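Local coordinates for protein Dok-7 (Mus musculus, PDB 3ML4) that binds the receptor kinase MuSK as a dimeric adaptor and probably activates it in muscle, inducing its autophosphorylation and acting in acetylcholine receptor clustering in myotubes and in neuromuscular synapse formation, at residues I172-T177 / A183-L188; V36-L41 / L137-L142; L10-V15 / C49-G54; H80-I85 / A103-I108. All coordinates share one frame; numbering follows the deposited sequence.

Interaction 1: I172-T177 / A183-L188; sequences IFEGGT and AGVFFL
Phe173 and Phe186 sit opposite each other on the antiparallel hairpin of strands 170-175 and 184-189, a hydrogen-bonded pair with both rings on the same face of the sheet. The rings meet obliquely, with planes 33° apart and the centroids of the Phe173 and Phe186 rings 5.6 Å from each other. What lies over the face of the Phe173 ring is the CB of Phe186, 4.2 Å from the ring centroid and displaced toward the rim. With CG of Phe173 between its backbone N and carbonyl carbon (chi1 70°), the ring leans across to the partner strand, and its CE1 edge takes Leu188 CD1 at 4.0 Å. Trp156 meets both phenyl rings edge-to-face.

On the other face, Ile172 and Phe187 run alongside each other in the same direction, and Ile172 CD1 is 3.7 Å from Phe187 CE1. The second branch of Ile172, CG2, goes instead to Val185 CG1 at 3.8 Å. Val185 CG2 packs on the aliphatic CG of Glu174, whose extended chain carries OE1 to a salt bridge with Arg163.

Phe173 and Phe186 exchange two backbone hydrogen bonds, as do Gly175 and Gly184; Gly175 N to Gly184 O measures 2.8 Å. Ile172 also packs on an apolar side chain of the bound MuSK peptide, and Thr177 OG1 bonds to a modified side chain there, probably its phosphotyrosine. The chemistry is thus two-sided: an aromatic layer faces the interior of the PTB domain, while the other face pairs apolar contacts with a charged tip.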
loop_
_atom_site.group_PDB
_atom_site.type_symbol
_atom_site.label_atom_id
_atom_site.label_comp_id
_atom_site.label_asym_id
_atom_site.label_seq_id
_atom_site.Cartn_x
_atom_site.Cartn_y
_atom_site.Cartn_z
ATOM N N ILE B 172 -17.941 -21.495 -2.993
ATOM C CA ILE B 172 -16.985 -22.207 -3.838
ATOM C C ILE B 172 -16.053 -21.211 -4.517
ATOM O O ILE B 172 -16.503 -20.173 -4.997
ATOM C CB ILE B 172 -17.712 -23.066 -4.924
ATOM C CG1 ILE B 172 -18.567 -24.162 -4.274
ATOM C CG2 ILE B 172 -16.711 -23.681 -5.906
ATOM C CD1 ILE B 172 -19.578 -24.817 -5.223
ATOM N N PHE B 173 -14.759 -21.523 -4.547
ATOM C CA PHE B 173 -13.821 -20.768 -5.377
ATOM C C PHE B 173 -12.825 -21.669 -6.120
ATOM O O PHE B 173 -12.467 -22.745 -5.636
ATOM C CB PHE B 173 -13.112 -19.670 -4.570
ATOM C CG PHE B 173 -12.131 -20.179 -3.552
ATOM C CD1 PHE B 173 -12.554 -20.550 -2.282
ATOM C CD2 PHE B 173 -10.773 -20.259 -3.854
ATOM C CE1 PHE B 173 -11.643 -21.013 -1.333
ATOM C CE2 PHE B 173 -9.853 -20.722 -2.905
ATOM C CZ PHE B 173 -10.291 -21.096 -1.646
ATOM N N GLU B 174 -12.395 -21.225 -7.300
ATOM C CA GLU B 174 -11.446 -21.981 -8.106
ATOM C C GLU B 174 -10.179 -21.184 -8.425
ATOM O O GLU B 174 -10.243 -20.092 -8.985
ATOM C CB GLU B 174 -12.109 -22.482 -9.394
ATOM C CG GLU B 174 -11.175 -23.284 -10.299
ATOM C CD GLU B 174 -11.757 -23.572 -11.676
ATOM O OE1 GLU B 174 -12.913 -23.176 -11.954
ATOM O OE2 GLU B 174 -11.042 -24.203 -12.486
ATOM N N GLY B 175 -9.029 -21.742 -8.060
ATOM C CA GLY B 175 -7.740 -21.165 -8.428
ATOM C C GLY B 175 -7.253 -21.708 -9.761
ATOM O O GLY B 175 -7.334 -22.913 -10.020
ATOM N N GLY B 176 -6.736 -20.817 -10.602
ATOM C CA GLY B 176 -6.291 -21.188 -11.936
ATOM C C GLY B 176 -4.857 -21.673 -12.030
ATOM O O GLY B 176 -4.201 -21.924 -11.016
ATOM N N THR B 177 -4.384 -21.795 -13.267
ATOM C CA THR B 177 -3.016 -22.228 -13.577
ATOM C C THR B 177 -1.956 -21.396 -12.868
ATOM O O THR B 177 -0.962 -21.937 -12.397
ATOM C CB THR B 177 -2.771 -22.234 -15.109
ATOM O OG1 THR B 177 -3.497 -23.321 -15.691
ATOM C CG2 THR B 177 -1.295 -22.385 -15.446
ATOM N N ALA B 183 -3.863 -24.713 -7.540
ATOM C CA ALA B 183 -4.875 -24.688 -8.590
ATOM C C ALA B 183 -6.001 -25.668 -8.273
ATOM O O ALA B 183 -5.795 -26.653 -7.558
ATOM C CB ALA B 183 -4.254 -25.007 -9.935
ATOM N N GLY B 184 -7.194 -25.383 -8.790
ATOM C CA GLY B 184 -8.327 -26.291 -8.653
ATOM C C GLY B 184 -9.516 -25.688 -7.933
ATOM O O GLY B 184 -9.553 -24.488 -7.666
ATOM N N VAL B 185 -10.480 -26.547 -7.604
ATOM C CA VAL B 185 -11.766 -26.132 -7.058
ATOM C C VAL B 185 -11.864 -26.487 -5.569
ATOM O O VAL B 185 -11.559 -27.610 -5.171
ATOM C CB VAL B 185 -12.928 -26.773 -7.861
ATOM C CG1 VAL B 185 -14.265 -26.168 -7.463
ATOM C CG2 VAL B 185 -12.698 -26.605 -9.364
ATOM N N PHE B 186 -12.290 -25.521 -4.758
ATOM C CA PHE B 186 -12.331 -25.676 -3.300
ATOM C C PHE B 186 -13.689 -25.296 -2.724
ATOM O O PHE B 186 -14.339 -24.362 -3.211
ATOM C CB PHE B 186 -11.225 -24.844 -2.639
ATOM C CG PHE B 186 -9.843 -25.188 -3.118
ATOM C CD1 PHE B 186 -9.232 -24.434 -4.110
ATOM C CD2 PHE B 186 -9.156 -26.276 -2.586
ATOM C CE1 PHE B 186 -7.956 -24.755 -4.561
ATOM C CE2 PHE B 186 -7.878 -26.597 -3.023
ATOM C CZ PHE B 186 -7.279 -25.837 -4.017
ATOM N N PHE B 187 -14.094 -26.018 -1.678
ATOM C CA PHE B 187 -15.453 -25.949 -1.147
ATOM C C PHE B 187 -15.467 -25.620 0.333
ATOM O O PHE B 187 -14.826 -26.303 1.128
ATOM C CB PHE B 187 -16.163 -27.292 -1.341
ATOM C CG PHE B 187 -16.344 -27.699 -2.771
ATOM C CD1 PHE B 187 -17.596 -27.621 -3.369
ATOM C CD2 PHE B 187 -15.271 -28.186 -3.516
ATOM C CE1 PHE B 187 -17.774 -28.006 -4.687
ATOM C CE2 PHE B 187 -15.433 -28.571 -4.840
ATOM C CZ PHE B 187 -16.686 -28.483 -5.424
ATOM N N LEU B 188 -16.223 -24.593 0.705
ATOM C CA LEU B 188 -16.333 -24.184 2.104
ATOM C C LEU B 188 -17.785 -24.112 2.550
ATOM O O LEU B 188 -18.651 -23.695 1.783
ATOM C CB LEU B 188 -15.653 -22.824 2.340
ATOM C CG LEU B 188 -14.269 -22.537 1.741
ATOM C CD1 LEU B 188 -13.830 -21.098 2.045
ATOM C CD2 LEU B 188 -13.222 -23.529 2.230
#

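Interaction 2: V36-L41 / L137-L142; sequences VADCLL and LCNDIL
Asp38, in the loop leading to strand 40-45 of the PH domain, reaches toward Asn139 on a hairpin turn of the PTB domain. From its CA, the CB of Asp38 points toward that turn. Asp38 CG follows, 3.9 Å from Asn139 ND2, and Asp38 OD1 closes to 2.8 Å from the same ND2. The two side chains approach head-on from the two domains, the carboxylate and amide planes 51° apart. Asp38 OD2 lies on the side of Asp140, 4.6 Å from Asp140 OD2; these like charges do not touch and would be expected to repel mildly.

The amide at the far end has firm partners of its own. Asn139 ND2 gives a hydrogen bond to Leu112 O, and OD1 accepts one from Glu114 N, so these two bonds hold both ends of the amide and fix its rotation, independently of Asp38. Asn139 itself occupies a type II' turn running from Cys138 to Ile141, closed by Ile141 N to Cys138 O.

That turn joins strands 133-138 and 141-146, and Asn139 is bonded to the end of helix 98-112 and the link into strand 115-122, where the PH and PTB domains meet. The second subunit packs here too: its Val36 lies against Asp38 and its Pro35 against Asn139.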
loop_
_atom_site.group_PDB
_atom_site.type_symbol
_atom_site.label_atom_id
_atom_site.label_comp_id
_atom_site.label_asym_id
_atom_site.label_seq_id
_atom_site.Cartn_x
_atom_site.Cartn_y
_atom_site.Cartn_z
ATOM N N VAL B 36 1.034 3.811 2.573
ATOM C CA VAL B 36 0.399 2.833 1.701
ATOM C C VAL B 36 0.985 1.448 2.021
ATOM O O VAL B 36 1.386 0.688 1.136
ATOM C CB VAL B 36 0.543 3.278 0.202
ATOM C CG1 VAL B 36 0.472 2.112 -0.769
ATOM C CG2 VAL B 36 -0.516 4.330 -0.146
ATOM N N ALA B 37 1.013 1.122 3.309
ATOM C CA ALA B 37 1.686 -0.087 3.772
ATOM C C ALA B 37 0.746 -1.249 4.085
ATOM O O ALA B 37 -0.296 -1.069 4.714
ATOM C CB ALA B 37 2.567 0.226 4.979
ATOM N N ASP B 38 1.132 -2.435 3.619
ATOM C CA ASP B 38 0.535 -3.698 4.042
ATOM C C ASP B 38 1.236 -4.178 5.313
ATOM O O ASP B 38 0.849 -5.185 5.914
ATOM C CB ASP B 38 0.683 -4.758 2.942
ATOM C CG ASP B 38 -0.485 -4.762 1.968
ATOM O OD1 ASP B 38 -1.644 -4.848 2.430
ATOM O OD2 ASP B 38 -0.247 -4.692 0.742
ATOM N N CYS B 39 2.272 -3.443 5.707
ATOM C CA CYS B 39 3.116 -3.814 6.834
ATOM C C CYS B 39 2.694 -3.123 8.119
ATOM O O CYS B 39 1.951 -2.140 8.100
ATOM C CB CYS B 39 4.578 -3.464 6.540
ATOM S SG CYS B 39 5.147 -3.944 4.905
ATOM N N LEU B 40 3.181 -3.655 9.233
ATOM C CA LEU B 40 3.077 -2.986 10.511
ATOM C C LEU B 40 4.439 -2.910 11.187
ATOM O O LEU B 40 5.162 -3.904 11.275
ATOM C CB LEU B 40 2.067 -3.688 11.418
ATOM C CG LEU B 40 0.587 -3.371 11.200
ATOM C CD1 LEU B 40 -0.272 -4.351 11.988
ATOM C CD2 LEU B 40 0.258 -1.922 11.577
ATOM N N LEU B 41 4.788 -1.710 11.641
ATOM C CA LEU B 41 5.960 -1.515 12.474
ATOM C C LEU B 41 5.568 -1.674 13.935
ATOM O O LEU B 41 4.659 -0.999 14.429
ATOM C CB LEU B 41 6.590 -0.140 12.225
ATOM C CG LEU B 41 7.885 0.227 12.962
ATOM C CD1 LEU B 41 9.048 -0.655 12.541
ATOM C CD2 LEU B 41 8.225 1.691 12.739
ATOM N N LEU B 137 -9.419 -12.562 3.805
ATOM C CA LEU B 137 -9.096 -11.753 2.644
ATOM C C LEU B 137 -8.248 -10.586 3.117
ATOM O O LEU B 137 -8.687 -9.795 3.952
ATOM C CB LEU B 137 -10.361 -11.276 1.931
ATOM C CG LEU B 137 -10.167 -10.473 0.644
ATOM C CD1 LEU B 137 -11.112 -10.944 -0.451
ATOM C CD2 LEU B 137 -10.360 -8.990 0.909
ATOM N N CYS B 138 -7.020 -10.513 2.614
ATOM C CA CYS B 138 -6.121 -9.404 2.921
ATOM C C CYS B 138 -5.719 -8.664 1.649
ATOM O O CYS B 138 -4.704 -8.985 1.026
ATOM C CB CYS B 138 -4.883 -9.893 3.667
ATOM S SG CYS B 138 -3.926 -8.561 4.424
ATOM N N ASN B 139 -6.538 -7.680 1.277
ATOM C CA ASN B 139 -6.376 -6.906 0.042
ATOM C C ASN B 139 -6.284 -7.776 -1.222
ATOM O O ASN B 139 -7.301 -8.202 -1.760
ATOM C CB ASN B 139 -5.200 -5.916 0.143
ATOM C CG ASN B 139 -5.329 -4.964 1.324
ATOM O OD1 ASN B 139 -6.256 -4.158 1.397
ATOM N ND2 ASN B 139 -4.388 -5.052 2.252
ATOM N N ASP B 140 -5.068 -8.036 -1.687
ATOM C CA ASP B 140 -4.848 -8.756 -2.938
ATOM C C ASP B 140 -4.655 -10.268 -2.749
ATOM O O ASP B 140 -4.548 -11.007 -3.730
ATOM C CB ASP B 140 -3.672 -8.142 -3.722
ATOM C CG ASP B 140 -2.590 -7.544 -2.811
ATOM O OD1 ASP B 140 -1.904 -6.586 -3.246
ATOM O OD2 ASP B 140 -2.424 -8.019 -1.665
ATOM N N ILE B 141 -4.628 -10.718 -1.493
ATOM C CA ILE B 141 -4.399 -12.132 -1.180
ATOM C C ILE B 141 -5.515 -12.811 -0.374
ATOM O O ILE B 141 -6.149 -12.206 0.495
ATOM C CB ILE B 141 -3.033 -12.368 -0.485
ATOM C CG1 ILE B 141 -2.864 -11.446 0.726
ATOM C CG2 ILE B 141 -1.900 -12.206 -1.485
ATOM C CD1 ILE B 141 -1.678 -11.796 1.635
ATOM N N LEU B 142 -5.744 -14.078 -0.695
ATOM C CA LEU B 142 -6.698 -14.910 0.020
ATOM C C LEU B 142 -5.950 -16.012 0.747
ATOM O O LEU B 142 -5.064 -16.656 0.191
ATOM C CB LEU B 142 -7.732 -15.514 -0.934
ATOM C CG LEU B 142 -8.914 -16.257 -0.297
ATOM C CD1 LEU B 142 -9.914 -15.278 0.320
ATOM C CD2 LEU B 142 -9.599 -17.166 -1.318
#

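Interaction 3: L10-V15 / C49-G54; sequences LVEGQV and CERSKG
Glu12 and Arg51 bridge two backbones that stand well apart, with Glu12 CA and Arg51 CA 10.1 Å from each other. Strand 11-17 starts at a classic beta bulge, where Leu10 and Val11 both face Leu30. The other segment is the end of the short helix 48-52, closed by a Schellman motif in which Gly54, at positive phi, leaves the helical path.

The gap is spanned by two long side chains. Glu12 runs extended beyond CG, while Arg51 bends at chi2 (79°) and comes in nearly perpendicular to it. Arg51 grips the carboxylate side-on: NE gives a hydrogen bond to Glu12 OE1 at 2.8 Å, and NH2 gives a nearly straight one (174°) to Glu12 OE2, also 2.8 Å. OE2 lies in the guanidinium plane; OE1 is tilted slightly from it. The carboxylate is twisted 53° against that plane; NE meets OE1 on the syn side but out of the carboxylate plane, and NH2 comes to OE2 from above it. Trp27 NE1 also bonds to OE1, and Arg51 NH1 goes to Glu7 O.

The result is a bidentate, side-on arginine-glutamate salt bridge at the surface of a PH domain, tying the first strand to the helix that connects strands 40-45 and 59-71.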
loop_
_atom_site.group_PDB
_atom_site.type_symbol
_atom_site.label_atom_id
_atom_site.label_comp_id
_atom_site.label_asym_id
_atom_site.label_seq_id
_atom_site.Cartn_x
_atom_site.Cartn_y
_atom_site.Cartn_z
ATOM N N LEU B 10 -1.089 4.084 15.134
ATOM C CA LEU B 10 -2.502 3.793 14.864
ATOM C C LEU B 10 -3.176 3.282 16.139
ATOM O O LEU B 10 -4.323 3.621 16.409
ATOM C CB LEU B 10 -2.718 2.874 13.649
ATOM C CG LEU B 10 -2.301 1.406 13.572
ATOM C CD1 LEU B 10 -3.310 0.505 14.245
ATOM C CD2 LEU B 10 -2.179 1.007 12.117
ATOM N N VAL B 11 -2.442 2.482 16.913
ATOM C CA VAL B 11 -2.821 2.138 18.291
ATOM C C VAL B 11 -1.600 1.987 19.175
ATOM O O VAL B 11 -0.533 1.573 18.719
ATOM C CB VAL B 11 -3.646 0.819 18.427
ATOM C CG1 VAL B 11 -5.121 1.061 18.159
ATOM C CG2 VAL B 11 -3.059 -0.316 17.572
ATOM N N GLU B 12 -1.783 2.315 20.447
ATOM C CA GLU B 12 -0.775 2.073 21.466
ATOM C C GLU B 12 -1.451 1.803 22.798
ATOM O O GLU B 12 -2.547 2.298 23.057
ATOM C CB GLU B 12 0.204 3.248 21.577
ATOM C CG GLU B 12 -0.452 4.620 21.720
ATOM C CD GLU B 12 0.542 5.708 22.055
ATOM O OE1 GLU B 12 1.524 5.425 22.776
ATOM O OE2 GLU B 12 0.339 6.851 21.604
ATOM N N GLY B 13 -0.795 1.007 23.633
ATOM C CA GLY B 13 -1.334 0.649 24.937
ATOM C C GLY B 13 -0.543 -0.451 25.602
ATOM O O GLY B 13 0.494 -0.881 25.090
ATOM N N GLN B 14 -1.031 -0.909 26.751
ATOM C CA GLN B 14 -0.349 -1.971 27.482
ATOM C C GLN B 14 -0.796 -3.328 26.952
ATOM O O GLN B 14 -1.990 -3.618 26.867
ATOM C CB GLN B 14 -0.566 -1.837 28.995
ATOM C CG GLN B 14 0.579 -2.409 29.852
ATOM C CD GLN B 14 1.889 -1.618 29.738
ATOM O OE1 GLN B 14 1.925 -0.515 29.186
ATOM N NE2 GLN B 14 2.969 -2.188 30.268
ATOM N N VAL B 15 0.184 -4.139 26.567
ATOM C CA VAL B 15 -0.054 -5.408 25.888
ATOM C C VAL B 15 0.975 -6.410 26.381
ATOM O O VAL B 15 2.112 -6.042 26.685
ATOM C CB VAL B 15 0.100 -5.266 24.343
ATOM C CG1 VAL B 15 -0.295 -6.553 23.629
ATOM C CG2 VAL B 15 -0.723 -4.104 23.803
ATOM N N CYS B 49 6.081 5.639 30.227
ATOM C CA CYS B 49 6.950 6.792 30.486
ATOM C C CYS B 49 8.094 6.904 29.484
ATOM O O CYS B 49 8.330 7.983 28.940
ATOM C CB CYS B 49 7.497 6.756 31.913
ATOM S SG CYS B 49 6.220 6.876 33.181
ATOM N N GLU B 50 8.795 5.794 29.245
ATOM C CA GLU B 50 9.858 5.742 28.239
ATOM C C GLU B 50 9.361 6.261 26.890
ATOM O O GLU B 50 10.108 6.900 26.143
ATOM C CB GLU B 50 10.371 4.311 28.073
ATOM C CG GLU B 50 11.441 3.883 29.063
ATOM C CD GLU B 50 12.154 2.611 28.628
ATOM O OE1 GLU B 50 12.226 2.344 27.408
ATOM O OE2 GLU B 50 12.649 1.875 29.505
ATOM N N ARG B 51 8.094 5.968 26.598
ATOM C CA ARG B 51 7.401 6.432 25.395
ATOM C C ARG B 51 6.987 7.901 25.530
ATOM O O ARG B 51 7.140 8.683 24.585
ATOM C CB ARG B 51 6.193 5.516 25.115
ATOM C CG ARG B 51 5.004 6.138 24.382
ATOM C CD ARG B 51 5.239 6.253 22.886
ATOM N NE ARG B 51 4.010 6.625 22.190
ATOM C CZ ARG B 51 3.964 7.261 21.023
ATOM N NH1 ARG B 51 5.086 7.622 20.410
ATOM N NH2 ARG B 51 2.789 7.549 20.476
ATOM N N SER B 52 6.472 8.262 26.708
ATOM C CA SER B 52 6.100 9.644 27.026
ATOM C C SER B 52 7.311 10.561 26.878
ATOM O O SER B 52 7.232 11.603 26.227
ATOM C CB SER B 52 5.546 9.746 28.452
ATOM O OG SER B 52 4.650 8.687 28.741
ATOM N N LYS B 53 8.433 10.146 27.468
ATOM C CA LYS B 53 9.689 10.895 27.420
ATOM C C LYS B 53 10.341 10.806 26.044
ATOM O O LYS B 53 11.436 11.331 25.830
ATOM C CB LYS B 53 10.652 10.395 28.501
ATOM N N GLY B 54 9.659 10.133 25.118
ATOM C CA GLY B 54 10.085 10.046 23.723
ATOM C C GLY B 54 11.495 9.529 23.523
ATOM O O GLY B 54 12.234 10.055 22.694
#

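Interaction 4: H80-I85 / A103-I108; sequences HTLAII and AWDTRI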
loop_
_atom_site.group_PDB
_atom_site.type_symbol
_atom_site.label_atom_id
_atom_site.label_comp_id
_atom_site.label_asym_id
_atom_site.label_seq_id
_atom_site.Cartn_x
_atom_site.Cartn_y
_atom_site.Cartn_z
ATOM N N HIS B 80 -8.201 -12.874 25.992
ATOM C CA HIS B 80 -8.294 -11.676 25.172
ATOM C C HIS B 80 -6.961 -11.455 24.450
ATOM O O HIS B 80 -6.132 -10.639 24.851
ATOM C CB HIS B 80 -8.709 -10.471 26.016
ATOM C CG HIS B 80 -10.001 -10.668 26.745
ATOM N ND1 HIS B 80 -10.130 -10.459 28.101
ATOM C CD2 HIS B 80 -11.219 -11.072 26.309
ATOM C CE1 HIS B 80 -11.375 -10.709 28.468
ATOM N NE2 HIS B 80 -12.056 -11.085 27.400
ATOM N N THR B 81 -6.770 -12.236 23.395
ATOM C CA THR B 81 -5.574 -12.195 22.579
ATOM C C THR B 81 -5.954 -11.831 21.153
ATOM O O THR B 81 -7.071 -12.116 20.704
ATOM C CB THR B 81 -4.881 -13.570 22.528
ATOM O OG1 THR B 81 -5.833 -14.556 22.128
ATOM C CG2 THR B 81 -4.313 -13.948 23.882
ATOM N N LEU B 82 -5.022 -11.200 20.447
ATOM C CA LEU B 82 -5.191 -10.923 19.027
ATOM C C LEU B 82 -4.064 -11.573 18.247
ATOM O O LEU B 82 -2.905 -11.531 18.652
ATOM C CB LEU B 82 -5.234 -9.416 18.760
ATOM C CG LEU B 82 -5.395 -8.937 17.311
ATOM C CD1 LEU B 82 -6.744 -9.358 16.716
ATOM C CD2 LEU B 82 -5.207 -7.422 17.223
ATOM N N ALA B 83 -4.422 -12.199 17.137
ATOM C CA ALA B 83 -3.443 -12.804 16.266
ATOM C C ALA B 83 -3.251 -11.928 15.040
ATOM O O ALA B 83 -4.218 -11.591 14.350
ATOM C CB ALA B 83 -3.889 -14.195 15.864
ATOM N N ILE B 84 -2.005 -11.531 14.803
ATOM C CA ILE B 84 -1.594 -10.984 13.517
ATOM C C ILE B 84 -1.025 -12.158 12.740
ATOM O O ILE B 84 0.056 -12.665 13.050
ATOM C CB ILE B 84 -0.567 -9.828 13.668
ATOM C CG1 ILE B 84 -1.265 -8.585 14.221
ATOM C CG2 ILE B 84 0.090 -9.485 12.329
ATOM C CD1 ILE B 84 -0.343 -7.619 14.933
ATOM N N ILE B 85 -1.790 -12.609 11.754
ATOM C CA ILE B 85 -1.428 -13.775 10.958
ATOM C C ILE B 85 -0.566 -13.360 9.774
ATOM O O ILE B 85 -0.923 -12.455 9.020
ATOM C CB ILE B 85 -2.673 -14.538 10.462
ATOM C CG1 ILE B 85 -3.600 -14.861 11.636
ATOM C CG2 ILE B 85 -2.260 -15.826 9.720
ATOM C CD1 ILE B 85 -5.035 -15.057 11.247
ATOM N N ALA B 103 -11.160 -3.125 20.087
ATOM C CA ALA B 103 -10.722 -1.812 19.635
ATOM C C ALA B 103 -9.494 -1.949 18.737
ATOM O O ALA B 103 -9.459 -1.391 17.641
ATOM C CB ALA B 103 -10.425 -0.900 20.826
ATOM N N TRP B 104 -8.506 -2.717 19.196
ATOM C CA TRP B 104 -7.301 -2.985 18.412
ATOM C C TRP B 104 -7.607 -3.708 17.091
ATOM O O TRP B 104 -7.118 -3.307 16.031
ATOM C CB TRP B 104 -6.267 -3.750 19.250
ATOM C CG TRP B 104 -5.433 -2.861 20.132
ATOM C CD1 TRP B 104 -5.889 -1.944 21.038
ATOM C CD2 TRP B 104 -3.999 -2.805 20.194
ATOM N NE1 TRP B 104 -4.833 -1.320 21.656
ATOM C CE2 TRP B 104 -3.661 -1.830 21.160
ATOM C CE3 TRP B 104 -2.968 -3.482 19.531
ATOM C CZ2 TRP B 104 -2.333 -1.511 21.476
ATOM C CZ3 TRP B 104 -1.644 -3.166 19.852
ATOM C CH2 TRP B 104 -1.343 -2.188 20.812
ATOM N N ASP B 105 -8.437 -4.750 17.156
ATOM C CA ASP B 105 -8.847 -5.489 15.960
ATOM C C ASP B 105 -9.548 -4.593 14.932
ATOM O O ASP B 105 -9.236 -4.656 13.740
ATOM C CB ASP B 105 -9.757 -6.666 16.326
ATOM C CG ASP B 105 -10.182 -7.464 15.112
ATOM O OD1 ASP B 105 -9.448 -8.393 14.719
ATOM O OD2 ASP B 105 -11.245 -7.160 14.545
ATOM N N THR B 106 -10.491 -3.772 15.402
ATOM C CA THR B 106 -11.258 -2.880 14.531
ATOM C C THR B 106 -10.377 -1.783 13.914
ATOM O O THR B 106 -10.499 -1.484 12.721
ATOM C CB THR B 106 -12.449 -2.237 15.285
ATOM O OG1 THR B 106 -13.168 -3.251 15.998
ATOM C CG2 THR B 106 -13.399 -1.530 14.322
ATOM N N ARG B 107 -9.494 -1.200 14.724
ATOM C CA ARG B 107 -8.611 -0.124 14.267
ATOM C C ARG B 107 -7.573 -0.637 13.263
ATOM O O ARG B 107 -7.399 -0.045 12.194
ATOM C CB ARG B 107 -7.949 0.581 15.467
ATOM C CG ARG B 107 -7.163 1.873 15.158
ATOM C CD ARG B 107 -8.056 3.070 14.827
ATOM N NE ARG B 107 -8.217 3.209 13.383
ATOM C CZ ARG B 107 -7.495 4.025 12.615
ATOM N NH1 ARG B 107 -6.570 4.816 13.148
ATOM N NH2 ARG B 107 -7.712 4.060 11.306
ATOM N N ILE B 108 -6.909 -1.746 13.602
ATOM C CA ILE B 108 -5.905 -2.365 12.724
ATOM C C ILE B 108 -6.497 -2.827 11.386
ATOM O O ILE B 108 -5.903 -2.595 10.335
ATOM C CB ILE B 108 -5.157 -3.528 13.420
ATOM C CG1 ILE B 108 -4.397 -3.016 14.654
ATOM C CG2 ILE B 108 -4.196 -4.212 12.451
ATOM C CD1 ILE B 108 -3.838 -4.106 15.563
#
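Trp104 is the first residue of 103-108 to meet the strand, its CB lying 4.3 Å from Leu82 CD2. Its indole goes to other neighbours, Leu28 and Leu30 of strand 24-31, and meets Phe95 edge-to-face. Asp105 comes next and runs roughly perpendicular to Leu82. Its CB and OD1 lie beside the other methyl of the leucine, with Asp105 OD1 3.5 Å from Leu82 CD1. This is van der Waals contact with a methyl group; the polar partner of OD1 is Arg109, in a salt bridge one turn further along the helix. A full turn after Trp104, Ile108 completes the set: Ile108 CD1 and Leu82 CD2 meet tip to tip at 4.0 Å.

CG anti to the backbone N (chi1 179°) aims Leu82 at the helix, and its two methyls divide the partners. CD1 goes to Asp105, and CD2 goes to Trp104 and Ile108.

The axis of helix segment 103-108 passes 9.6 Å from that of strand segment 81-85, their directions 27° apart. Leu82 is flanked by Leu69 and Pro71 of strand 59-71 and by Phe95, while Ile108 also packs on Leu69, Leu30 and Leu10. Helix 98-112 packs its apolar side into the open end of the bent PH-domain barrel, touching strands 24-31, 59-71 and 81-86, as the C-terminal helix does in PH domains.

How the interactions relate
Interactions 3 and 4 belong to the PH domain, interaction 1 to the PTB domain, and interaction 2 spans the two. Centres of 3 and 4 are about 17 Å apart, and they touch where Val15 and Gly13 pack on Trp104. Interaction 2 lies about 14 Å from interaction 4, centre to centre, and meets it through Leu40 and Ile108; its other segment reaches the seven-stranded sheet of interaction 1, where Leu142 touches Phe173. The centres of interactions 1 and 3 are about 44 Å apart. Along the chain, interaction 3 crosses interaction 2, interaction 4 nests within the loop closed by interaction 2, and interaction 1 follows. The domain junction thus links the PH core to the peptide-binding PTB domain.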